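Local atomic coordinates of homoserine kinase (Cytophaga hutchinsonii, PDB entry 4P52), a protein that probably catalyses the ATP-dependent phosphorylation of L-homoserine to O-phospho-L-homoserine, a step of threonine biosynthesis, as a kinase of the GHMP family. Residues Asp43-Ala48 with Phe173-Ser178; Leu272-Leu277 with Ala298-Gln303. All coordinates share one frame; numbering follows the deposited sequence.

Overall arrangement
From the N terminus, the chain first reaches 43-48, on strand 45-49. It then runs through 124 residues of mixed helix and strand before 173-178 pairs with that strand. Interaction 1 closes this long loop inside the large mixed sheet. The chain then reaches helix 264-273, where interaction 2 joins the turn at its end to helix 295-310 and closes a short loop of 20 residues around two strands. The two loops neither nest nor cross. Interactions 1 and 2 follow in series, with their centres about 24 Å apart. The nearest atoms of interactions 1 and 2 are about 10 Å apart.

Interaction 1: Asp43-Ala48 with Phe173-Ser178; sequences DVLGFA and FVLVRS
V176 N gives to V44 O at 2.7 Å, next to an antiparallel pairing that runs from L45 and L175 to F47 and F173. Two more backbone hydrogen bonds hold it. G46 and V174 form a hydrogen-bonded pair: V174 N gives to G46 O at 2.8 Å, and G46 N gives to V174 O in a longer bond of 3.2 Å. L45 with L175 and F47 with F173 are the non-hydrogen-bonded pairs on either side of it. CA-H...O contacts add to the polar grip, from L175 CA to V44 O and from L45 CA to V174 O. V44 O and V174 O thus each receive an N-H and a CA-H.

The apolar contacts lie on the face that carries L45, F47, F173 and L175. Methyl CD2 of L45 meets L175 CD1 at 3.9 Å. L45 CD2 also comes to the edge of the F173 ring, 4.1 Å from F173 CE1. The rings of F47 and F173 are near parallel but slid apart, so they barely overlap. F173 has CG anti to its backbone N (chi1 -164°), which brings its ring towards 43-48. F173 CD2 lies 3.5 Å from F47 CB. G46 O lies over one face of the F173 ring, towards its rim.

The pairing joins strands far apart in sequence within the large mixed sheet of this GHMP-family kinase, and it is buried. The second subunit reaches the V44 end, where G227 and G230 of its helix 219-237 touch V44 and L175. Within the chain, helix 162-170 packs on V174 and V176 through A166, A162 and D163. Strand 26-36 pairs with 45-49 and strand 183-187 with 173-178, so both partners are inner strands.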
loop_
_atom_site.group_PDB
_atom_site.type_symbol
_atom_site.label_atom_id
_atom_site.label_comp_id
_atom_site.label_asym_id
_atom_site.label_seq_id
_atom_site.Cartn_x
_atom_site.Cartn_y
_atom_site.Cartn_z
ATOM N N ASP A 43 5.738 5.399 8.966
ATOM C CA ASP A 43 6.692 6.255 8.214
ATOM C C ASP A 43 6.223 6.722 6.845
ATOM O O ASP A 43 6.969 7.405 6.142
ATOM C CB ASP A 43 8.061 5.582 8.032
ATOM C CG ASP A 43 9.006 5.789 9.213
ATOM O OD1 ASP A 43 8.660 6.507 10.192
ATOM O OD2 ASP A 43 10.119 5.195 9.160
ATOM N N VAL A 44 5.017 6.341 6.437
ATOM C CA VAL A 44 4.594 6.613 5.051
ATOM C C VAL A 44 3.223 7.290 4.874
ATOM O O VAL A 44 2.938 7.770 3.784
ATOM C CB VAL A 44 4.671 5.349 4.125
ATOM C CG1 VAL A 44 6.028 4.696 4.198
ATOM C CG2 VAL A 44 3.558 4.350 4.425
ATOM N N LEU A 45 2.370 7.286 5.902
ATOM C CA LEU A 45 1.061 7.968 5.857
ATOM C C LEU A 45 0.990 8.997 6.970
ATOM O O LEU A 45 1.511 8.778 8.058
ATOM C CB LEU A 45 -0.089 6.995 6.056
ATOM C CG LEU A 45 -0.156 5.799 5.111
ATOM C CD1 LEU A 45 -1.270 4.856 5.578
ATOM C CD2 LEU A 45 -0.367 6.260 3.673
ATOM N N GLY A 46 0.335 10.111 6.699
ATOM C CA GLY A 46 0.172 11.176 7.677
ATOM C C GLY A 46 -0.931 12.102 7.197
ATOM O O GLY A 46 -1.197 12.209 5.978
ATOM N N PHE A 47 -1.596 12.765 8.139
ATOM C CA PHE A 47 -2.623 13.731 7.778
ATOM C C PHE A 47 -2.701 14.838 8.808
ATOM O O PHE A 47 -2.313 14.641 9.963
ATOM C CB PHE A 47 -3.979 13.041 7.573
ATOM C CG PHE A 47 -4.578 12.474 8.825
ATOM C CD1 PHE A 47 -5.306 13.292 9.698
ATOM C CD2 PHE A 47 -4.447 11.104 9.124
ATOM C CE1 PHE A 47 -5.890 12.768 10.840
ATOM C CE2 PHE A 47 -5.025 10.560 10.275
ATOM C CZ PHE A 47 -5.747 11.406 11.133
ATOM N N ALA A 48 -3.190 16.007 8.387
ATOM C CA ALA A 48 -3.229 17.187 9.261
ATOM C C ALA A 48 -4.563 17.287 9.943
ATOM O O ALA A 48 -5.591 16.889 9.395
ATOM C CB ALA A 48 -2.949 18.435 8.464
ATOM N N PHE A 173 -4.245 14.667 3.432
ATOM C CA PHE A 173 -3.773 13.334 3.706
ATOM C C PHE A 173 -2.700 12.956 2.686
ATOM O O PHE A 173 -2.915 13.057 1.482
ATOM C CB PHE A 173 -4.946 12.365 3.612
ATOM C CG PHE A 173 -4.663 11.049 4.233
ATOM C CD1 PHE A 173 -3.737 10.186 3.655
ATOM C CD2 PHE A 173 -5.303 10.679 5.421
ATOM C CE1 PHE A 173 -3.434 8.972 4.247
ATOM C CE2 PHE A 173 -5.000 9.463 6.032
ATOM C CZ PHE A 173 -4.059 8.611 5.436
ATOM N N VAL A 174 -1.566 12.477 3.171
ATOM C CA VAL A 174 -0.379 12.306 2.357
ATOM C C VAL A 174 0.226 10.898 2.448
ATOM O O VAL A 174 0.278 10.278 3.531
ATOM C CB VAL A 174 0.661 13.381 2.755
ATOM C CG1 VAL A 174 2.072 12.975 2.389
ATOM C CG2 VAL A 174 0.298 14.728 2.132
ATOM N N LEU A 175 0.673 10.393 1.295
ATOM C CA LEU A 175 1.512 9.200 1.236
ATOM C C LEU A 175 2.932 9.634 0.896
ATOM O O LEU A 175 3.162 10.379 -0.081
ATOM C CB LEU A 175 0.987 8.207 0.194
ATOM C CG LEU A 175 1.920 7.137 -0.390
ATOM C CD1 LEU A 175 2.057 5.983 0.575
ATOM C CD2 LEU A 175 1.359 6.579 -1.677
ATOM N N VAL A 176 3.885 9.200 1.727
ATOM C CA VAL A 176 5.305 9.427 1.451
ATOM C C VAL A 176 5.842 8.142 0.854
ATOM O O VAL A 176 6.143 7.151 1.571
ATOM C CB VAL A 176 6.109 9.795 2.700
ATOM C CG1 VAL A 176 7.562 10.069 2.321
ATOM C CG2 VAL A 176 5.490 11.008 3.369
ATOM N N ARG A 177 5.941 8.154 -0.469
ATOM C CA ARG A 177 6.222 6.959 -1.210
ATOM C C ARG A 177 7.708 6.582 -1.114
ATOM O O ARG A 177 8.039 5.402 -1.138
ATOM C CB ARG A 177 5.800 7.191 -2.653
ATOM C CG ARG A 177 5.673 5.944 -3.493
ATOM C CD ARG A 177 6.604 6.102 -4.663
ATOM N NE ARG A 177 7.853 5.366 -4.478
ATOM C CZ ARG A 177 9.036 5.731 -4.973
ATOM N NH1 ARG A 177 9.169 6.858 -5.642
ATOM N NH2 ARG A 177 10.104 4.970 -4.773
ATOM N N SER A 178 8.579 7.586 -1.009
ATOM C CA SER A 178 10.015 7.401 -0.829
ATOM C C SER A 178 10.624 8.631 -0.139
ATOM O O SER A 178 10.114 9.737 -0.310
ATOM C CB SER A 178 10.673 7.157 -2.191
ATOM O OG SER A 178 12.089 7.197 -2.124
#

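Interaction 2: Leu272-Leu277 with Ala298-Gln303; sequences LDAGAL and AQKIGQ
A274 and A276 pack against I301 where the chain leaves helix 264-273 and passes helix 295-310. This is the tight part of the contact. A274 CB points at the helix and meets I301 CG1 at 3.9 Å. The end of the isoleucine reaches further. I301 CD1 lies 3.6 Å from A276 CA and 3.8 Å from A276 CB. CG1 stands anti to the carbonyl carbon of I301 (chi1 -74°), and this branch does the touching. I301 is buried, and it also packs on A290 and S292 of strand 288-292, in the four-stranded antiparallel sheet. A276 rests on A290 too, so the strand lies under both partners. Both segments belong to the GHMP kinase C-terminal family region.

G275 shapes the turn between the two alanines. It has positive phi (99°) and ends the helix in a Schellman motif. One of the motif's two bonds back into the last turn runs from G275 N to L272 O at 2.9 Å. A side chain at these backbone angles would press on the carbonyl O of A274.

The solvent side is looser. K300 is exposed, and its chain bends at chi3 (-75°) to bring CE over A274. K300 CE lies 3.5 Å from A274 O and 3.9 Å from A274 CB. K300 NZ stays 3.9 Å from A274 O and makes no hydrogen bond to it.

With an alanine in place of I301, a gap would probably open beside A274 and A276 and leave the turn less firmly seated on the helix.

No hydrogen bond or salt bridge crosses between the segments. The contact therefore rests on the fit of I301 against two small alanines, with K300 CE touching A274 at the exposed rim.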
loop_
_atom_site.group_PDB
_atom_site.type_symbol
_atom_site.label_atom_id
_atom_site.label_comp_id
_atom_site.label_asym_id
_atom_site.label_seq_id
_atom_site.Cartn_x
_atom_site.Cartn_y
_atom_site.Cartn_z
ATOM N N LEU A 272 -12.759 1.460 20.224
ATOM C CA LEU A 272 -13.400 0.481 19.343
ATOM C C LEU A 272 -14.803 0.147 19.825
ATOM O O LEU A 272 -15.720 0.120 19.013
ATOM C CB LEU A 272 -12.565 -0.786 19.178
ATOM C CG LEU A 272 -11.268 -0.589 18.400
ATOM C CD1 LEU A 272 -10.453 -1.869 18.491
ATOM C CD2 LEU A 272 -11.522 -0.211 16.948
ATOM N N ASP A 273 -14.997 -0.047 21.133
ATOM C CA ASP A 273 -16.377 -0.224 21.662
ATOM C C ASP A 273 -17.264 1.004 21.418
ATOM O O ASP A 273 -18.460 0.858 21.301
ATOM C CB ASP A 273 -16.420 -0.613 23.140
ATOM C CG ASP A 273 -15.684 -1.927 23.440
ATOM O OD1 ASP A 273 -15.324 -2.666 22.489
ATOM O OD2 ASP A 273 -15.436 -2.229 24.640
ATOM N N ALA A 274 -16.704 2.209 21.307
ATOM C CA ALA A 274 -17.573 3.352 21.031
ATOM C C ALA A 274 -17.841 3.492 19.527
ATOM O O ALA A 274 -18.519 4.418 19.098
ATOM C CB ALA A 274 -17.036 4.640 21.645
ATOM N N GLY A 275 -17.325 2.552 18.728
ATOM C CA GLY A 275 -17.662 2.481 17.308
ATOM C C GLY A 275 -16.623 3.098 16.384
ATOM O O GLY A 275 -16.962 3.488 15.270
ATOM N N ALA A 276 -15.365 3.188 16.809
ATOM C CA ALA A 276 -14.335 3.734 15.936
ATOM C C ALA A 276 -14.088 2.792 14.773
ATOM O O ALA A 276 -14.181 1.581 14.941
ATOM C CB ALA A 276 -13.038 3.944 16.697
ATOM N N LEU A 277 -13.749 3.343 13.603
ATOM C CA LEU A 277 -13.315 2.532 12.468
ATOM C C LEU A 277 -12.076 1.769 12.840
ATOM O O LEU A 277 -11.913 0.577 12.518
ATOM C CB LEU A 277 -12.959 3.426 11.300
ATOM C CG LEU A 277 -14.101 3.818 10.378
ATOM C CD1 LEU A 277 -13.508 4.461 9.134
ATOM C CD2 LEU A 277 -14.925 2.569 10.062
ATOM N N ALA A 298 -17.383 10.690 16.528
ATOM C CA ALA A 298 -16.074 11.163 16.930
ATOM C C ALA A 298 -16.128 11.677 18.363
ATOM O O ALA A 298 -15.225 11.416 19.147
ATOM C CB ALA A 298 -15.564 12.242 15.991
ATOM N N GLN A 299 -17.189 12.389 18.704
ATOM C CA GLN A 299 -17.310 12.930 20.050
ATOM C C GLN A 299 -17.473 11.870 21.115
ATOM O O GLN A 299 -16.791 11.934 22.153
ATOM C CB GLN A 299 -18.418 13.960 20.146
ATOM C CG GLN A 299 -17.964 15.318 19.633
ATOM C CD GLN A 299 -19.132 16.197 19.193
ATOM O OE1 GLN A 299 -20.293 15.902 19.493
ATOM N NE2 GLN A 299 -18.829 17.284 18.488
ATOM N N LYS A 300 -18.337 10.884 20.875
ATOM C CA LYS A 300 -18.456 9.829 21.870
ATOM C C LYS A 300 -17.211 8.902 21.957
ATOM O O LYS A 300 -16.874 8.395 23.043
ATOM C CB LYS A 300 -19.821 9.127 21.882
ATOM C CG LYS A 300 -20.288 8.515 20.592
ATOM C CD LYS A 300 -21.299 7.397 20.859
ATOM C CE LYS A 300 -20.601 6.131 21.376
ATOM N NZ LYS A 300 -21.503 4.952 21.475
ATOM N N ILE A 301 -16.485 8.744 20.858
ATOM C CA ILE A 301 -15.198 8.095 20.934
ATOM C C ILE A 301 -14.253 8.879 21.858
ATOM O O ILE A 301 -13.607 8.304 22.714
ATOM C CB ILE A 301 -14.593 7.860 19.534
ATOM C CG1 ILE A 301 -15.327 6.701 18.840
ATOM C CG2 ILE A 301 -13.112 7.523 19.615
ATOM C CD1 ILE A 301 -15.403 6.853 17.332
ATOM N N GLY A 302 -14.192 10.188 21.683
ATOM C CA GLY A 302 -13.367 11.045 22.505
ATOM C C GLY A 302 -13.717 10.932 23.965
ATOM O O GLY A 302 -12.827 10.813 24.799
ATOM N N GLN A 303 -15.010 10.945 24.274
ATOM C CA GLN A 303 -15.483 10.759 25.635
ATOM C C GLN A 303 -15.095 9.419 26.251
ATOM O O GLN A 303 -14.807 9.353 27.458
ATOM C CB GLN A 303 -16.986 11.024 25.765
ATOM C CG GLN A 303 -17.334 12.513 25.819
ATOM C CD GLN A 303 -16.312 13.365 26.635
ATOM O OE1 GLN A 303 -15.295 13.882 26.077
ATOM N NE2 GLN A 303 -16.563 13.503 27.961
#